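Local coordinates for Alr2269 protein (Nostoc sp., PDB 3MC9) that probably takes part in outer-membrane beta-barrel protein biogenesis as an Omp85 protein, with periplasmic POTRA domains thought to receive incoming polypeptides, at residues I88-G93 with V128-I133. Sequence-based numbering, arbitrary orientation.
Sequences IRTQPG and VRVSFI
Thr90 faces Val130 and Ile88 faces Phe132 as the extended loop 88-93 runs antiparallel to strand 128-133, with the CA atoms of Thr90 and Val130 8.3 Å apart, too wide for backbone pairing and filled instead by side chains. Phe132 contributes the largest share of the buried surface. Ile88 approaches its ring head-on from the loop: its CG2 methyl sits nearly over the middle of one face, while CD1 reaches beyond the rim on the same side, 3.5 Å from CE2 of Phe132. A chi1 of 66° sets CG1 between the backbone N and the carbonyl carbon and CG2 anti to that carbon, and the extended chi2 carries CD1 out toward CE2. The opposite face of the ring is covered from its own strand, where Val130 CG1 lies 3.7 Å above the plane, displaced toward the rim. Thr90 meets the ring at its edge, CB close to the ring plane and 4.2 Å from CZ of Phe132. The fold is the beta-alpha-alpha-beta-beta arrangement of a POTRA domain, and the loop carrying Ile88 and Thr90 leads from the first helix, 78-87, to the short edge strand 95-96 that precedes the second, 98-110. Alternation along the strand sends Val130 and Phe132 toward the helical layer, whereas Arg129 lies on the other face of the sheet, in salt bridges with Glu66 and Glu122. Thr90 divides its side chain between two environments. With chi1 at -67° OG1 lies beside the backbone N, and CG2, anti to that N, points into the apolar layer and stands 4.3 Å from CG2 of Val130; OG1 is hydrogen-bonded to Asp104 and Thr96, which satisfies the buried hydroxyl. Leu101 of helix 98-110 touches both Thr90 and Val130, and Ile108 of that helix packs on Ile88.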
# COMPACT_ATOMS: atom_id res chain seq x y z
N ILE A 88 13.62 4.84 3.25
CA ILE A 88 14.14 4.40 4.54
C ILE A 88 15.30 5.29 4.96
O ILE A 88 16.04 5.81 4.11
CB ILE A 88 14.54 2.90 4.53
CG1 ILE A 88 15.72 2.62 3.61
CG2 ILE A 88 13.35 2.05 4.13
CD1 ILE A 88 16.29 1.20 3.75
N ARG A 89 15.44 5.52 6.25
CA ARG A 89 16.59 6.23 6.78
C ARG A 89 17.63 5.24 7.30
O ARG A 89 18.81 5.53 7.28
CB ARG A 89 16.21 7.14 7.94
CG ARG A 89 15.58 8.47 7.56
CD ARG A 89 15.29 9.26 8.85
NE ARG A 89 16.40 10.12 9.29
CZ ARG A 89 16.51 10.65 10.51
NH1 ARG A 89 15.60 10.40 11.45
NH2 ARG A 89 17.55 11.44 10.80
N THR A 90 17.20 4.09 7.81
CA THR A 90 18.15 3.09 8.30
C THR A 90 19.20 2.79 7.22
O THR A 90 18.87 2.57 6.05
CB THR A 90 17.44 1.83 8.79
OG1 THR A 90 16.69 2.16 9.98
CG2 THR A 90 18.43 0.72 9.11
N GLN A 91 20.47 2.82 7.60
CA GLN A 91 21.53 2.72 6.59
C GLN A 91 22.80 2.15 7.19
O GLN A 91 23.01 2.25 8.40
CB GLN A 91 21.76 4.09 5.89
CG GLN A 91 22.94 4.89 6.37
CD GLN A 91 23.13 6.23 5.63
OE1 GLN A 91 22.27 7.11 5.68
NE2 GLN A 91 24.28 6.40 4.99
N PRO A 92 23.63 1.51 6.34
CA PRO A 92 24.86 0.93 6.83
C PRO A 92 25.76 2.01 7.41
O PRO A 92 25.86 3.10 6.85
CB PRO A 92 25.50 0.30 5.56
CG PRO A 92 24.71 0.81 4.40
CD PRO A 92 23.39 1.23 4.91
N GLY A 93 26.38 1.72 8.55
CA GLY A 93 27.33 2.66 9.14
C GLY A 93 26.69 3.84 9.85
O GLY A 93 27.37 4.85 10.10
N VAL A 128 24.26 -4.55 13.13
CA VAL A 128 23.08 -5.31 12.75
C VAL A 128 22.90 -5.29 11.23
O VAL A 128 23.03 -4.23 10.60
CB VAL A 128 21.83 -4.81 13.44
CG1 VAL A 128 20.67 -5.77 13.17
CG2 VAL A 128 22.07 -4.70 14.94
N ARG A 129 22.60 -6.46 10.67
CA ARG A 129 22.19 -6.57 9.28
C ARG A 129 20.67 -6.47 9.25
O ARG A 129 19.98 -7.36 9.75
CB ARG A 129 22.68 -7.86 8.65
CG ARG A 129 24.20 -8.02 8.68
CD ARG A 129 24.65 -9.44 8.33
NE ARG A 129 24.89 -9.64 6.90
CZ ARG A 129 24.19 -10.44 6.09
NH1 ARG A 129 23.16 -11.16 6.54
NH2 ARG A 129 24.54 -10.53 4.81
N VAL A 130 20.16 -5.38 8.70
CA VAL A 130 18.70 -5.15 8.70
C VAL A 130 18.14 -5.53 7.33
O VAL A 130 18.53 -4.95 6.31
CB VAL A 130 18.36 -3.68 9.04
CG1 VAL A 130 16.85 -3.42 8.92
CG2 VAL A 130 18.84 -3.32 10.46
N SER A 131 17.26 -6.52 7.33
CA SER A 131 16.56 -6.92 6.11
C SER A 131 15.15 -6.35 6.08
O SER A 131 14.35 -6.57 6.99
CB SER A 131 16.55 -8.45 5.99
OG SER A 131 17.83 -8.92 5.64
N PHE A 132 14.86 -5.58 5.04
CA PHE A 132 13.51 -5.11 4.78
C PHE A 132 12.95 -6.09 3.78
O PHE A 132 13.46 -6.20 2.66
CB PHE A 132 13.48 -3.69 4.25
CG PHE A 132 13.87 -2.66 5.27
CD1 PHE A 132 12.98 -2.29 6.29
CD2 PHE A 132 15.13 -2.08 5.25
CE1 PHE A 132 13.35 -1.36 7.25
CE2 PHE A 132 15.50 -1.15 6.20
CZ PHE A 132 14.61 -0.79 7.21
N ILE A 133 11.94 -6.84 4.21
CA ILE A 133 11.33 -7.86 3.37
C ILE A 133 9.98 -7.33 2.92
O ILE A 133 9.12 -7.01 3.73
CB ILE A 133 11.23 -9.21 4.11
CG1 ILE A 133 12.63 -9.67 4.52
CG2 ILE A 133 10.55 -10.27 3.21
CD1 ILE A 133 12.67 -10.44 5.81